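Local coordinates for protein tryptophan halogenase superfamily (Brevundimonas sp. BAL3, PDB 6FRL) that probably catalyses flavin-dependent halogenation of an aromatic substrate, with a preference for bromination over chlorination, at residues C248-A253 with L291-A296. Sequence-based numbering, arbitrary orientation.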
loop_
_atom_site.group_PDB
_atom_site.type_symbol
_atom_site.label_atom_id
_atom_site.label_comp_id
_atom_site.label_asym_id
_atom_site.label_seq_id
_atom_site.Cartn_x
_atom_site.Cartn_y
_atom_site.Cartn_z
ATOM N N CYS B 248 -9.343 -29.911 0.702
ATOM C CA CYS B 248 -9.831 -30.394 1.982
ATOM C C CYS B 248 -11.238 -29.858 2.286
ATOM O O CYS B 248 -11.575 -28.698 1.978
ATOM C CB CYS B 248 -8.845 -30.080 3.095
ATOM S SG CYS B 248 -7.258 -30.919 2.867
ATOM N N ASP B 249 -12.059 -30.744 2.848
ATOM C CA ASP B 249 -13.489 -30.495 3.050
ATOM C C ASP B 249 -14.036 -30.972 4.420
ATOM O O ASP B 249 -15.235 -30.982 4.624
ATOM C CB ASP B 249 -14.260 -31.146 1.893
ATOM C CG ASP B 249 -14.262 -32.672 1.964
ATOM O OD1 ASP B 249 -13.291 -33.282 2.444
ATOM O OD2 ASP B 249 -15.258 -33.277 1.535
ATOM N N ALA B 250 -13.158 -31.326 5.361
ATOM C CA ALA B 250 -13.586 -31.780 6.680
ATOM C C ALA B 250 -12.460 -31.605 7.686
ATOM O O ALA B 250 -11.292 -31.417 7.295
ATOM C CB ALA B 250 -13.977 -33.239 6.624
ATOM N N ALA B 251 -12.805 -31.677 8.974
ATOM C CA ALA B 251 -11.804 -31.622 10.015
ATOM C C ALA B 251 -12.247 -32.273 11.328
ATOM O O ALA B 251 -13.430 -32.244 11.679
ATOM C CB ALA B 251 -11.412 -30.176 10.274
ATOM N N TYR B 252 -11.274 -32.832 12.051
ATOM C CA TYR B 252 -11.462 -33.310 13.405
ATOM C C TYR B 252 -10.619 -32.460 14.373
ATOM O O TYR B 252 -9.462 -32.155 14.093
ATOM C CB TYR B 252 -11.024 -34.767 13.511
ATOM C CG TYR B 252 -12.072 -35.792 13.113
ATOM C CD1 TYR B 252 -13.180 -36.021 13.906
ATOM C CD2 TYR B 252 -11.908 -36.580 11.973
ATOM C CE1 TYR B 252 -14.108 -36.977 13.569
ATOM C CE2 TYR B 252 -12.829 -37.545 11.626
ATOM C CZ TYR B 252 -13.936 -37.737 12.419
ATOM O OH TYR B 252 -14.889 -38.688 12.067
ATOM N N ALA B 253 -11.193 -32.075 15.510
ATOM C CA ALA B 253 -10.434 -31.362 16.546
ATOM C C ALA B 253 -10.620 -32.057 17.881
ATOM O O ALA B 253 -11.694 -32.628 18.149
ATOM C CB ALA B 253 -10.882 -29.913 16.649
ATOM N N LEU B 291 -6.948 -32.531 12.616
ATOM C CA LEU B 291 -6.590 -32.956 11.294
ATOM C C LEU B 291 -7.602 -32.341 10.342
ATOM O O LEU B 291 -8.821 -32.514 10.516
ATOM C CB LEU B 291 -6.623 -34.487 11.168
ATOM C CG LEU B 291 -5.922 -35.048 9.911
ATOM C CD1 LEU B 291 -4.462 -35.362 10.216
ATOM C CD2 LEU B 291 -6.627 -36.279 9.340
ATOM N N VAL B 292 -7.083 -31.611 9.352
ATOM C CA VAL B 292 -7.857 -31.139 8.188
ATOM C C VAL B 292 -7.590 -32.109 7.032
ATOM O O VAL B 292 -6.437 -32.445 6.800
ATOM C CB VAL B 292 -7.388 -29.721 7.767
ATOM C CG1 VAL B 292 -8.042 -29.287 6.442
ATOM C CG2 VAL B 292 -7.650 -28.729 8.899
ATOM N N PHE B 293 -8.614 -32.538 6.296
ATOM C CA PHE B 293 -8.400 -33.575 5.270
ATOM C C PHE B 293 -9.497 -33.645 4.201
ATOM O O PHE B 293 -10.567 -33.037 4.341
ATOM C CB PHE B 293 -8.258 -34.936 5.954
ATOM C CG PHE B 293 -9.504 -35.383 6.663
ATOM C CD1 PHE B 293 -9.791 -34.935 7.947
ATOM C CD2 PHE B 293 -10.412 -36.231 6.027
ATOM C CE1 PHE B 293 -10.954 -35.335 8.584
ATOM C CE2 PHE B 293 -11.581 -36.636 6.650
ATOM C CZ PHE B 293 -11.849 -36.195 7.937
ATOM N N SER B 294 -9.210 -34.407 3.136
ATOM C CA SER B 294 -10.187 -34.692 2.034
ATOM C C SER B 294 -10.959 -36.000 2.277
ATOM O O SER B 294 -10.372 -37.065 2.231
ATOM C CB SER B 294 -9.470 -34.776 0.679
ATOM O OG SER B 294 -10.356 -35.141 -0.375
ATOM N N SER B 295 -12.270 -35.922 2.517
ATOM C CA SER B 295 -13.086 -37.137 2.767
ATOM C C SER B 295 -13.125 -38.055 1.530
ATOM O O SER B 295 -13.188 -39.272 1.665
ATOM C CB SER B 295 -14.501 -36.809 3.293
ATOM O OG SER B 295 -15.307 -36.182 2.326
ATOM N N ALA B 296 -13.017 -37.470 0.341
ATOM C CA ALA B 296 -12.874 -38.241 -0.893
ATOM C C ALA B 296 -11.604 -39.120 -0.985
ATOM O O ALA B 296 -11.540 -39.997 -1.851
ATOM C CB ALA B 296 -12.998 -37.320 -2.099
#
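Ala-250 CB lies over one face of the Phe-293 ring, in a CH-pi contact 4.2 Å from the centroid. Leu-291 O lies in plane at that ring's edge. The Tyr-252 ring meets Phe-293 obliquely, and Tyr-252 CD2 comes within 3.7 Å of Phe-293 CE1. Phe-293 has CG between its backbone N and carbonyl carbon (chi1 65°), which leans the ring across to the opposing strand.

Strands 250-257 and 286-293 run antiparallel. Tyr-252 and Leu-291 form a hydrogen-bonded pair through both backbone N and O atoms. Two residues, Asp-249 and Ala-250, stand opposite the single Phe-293, which makes a classic beta bulge. Phe-293 O accepts a bond from Asp-249 N at 3.1 Å and a weak one from Ala-250 N.

At the bulge, the Asp-249 carboxylate grips Ser-295 twice through syn lone pairs. Asp-249 OD1 takes Ser-295 N at 2.8 Å, nearly straight. Asp-249 OD2 takes Ser-295 OG at 3.0 Å. With an alanine at Asp-249, Ser-295 N and OG would probably lose these acceptors, leaving the chain after strand 286-293 freer to move.

Strand 250-257 lies between strands 286-293 and 314-323 in a mixed sheet. Helix 300-307 packs on the face bearing Tyr-252 and Phe-293, while Phe-324 touches Ala-251 and Val-292 on the other.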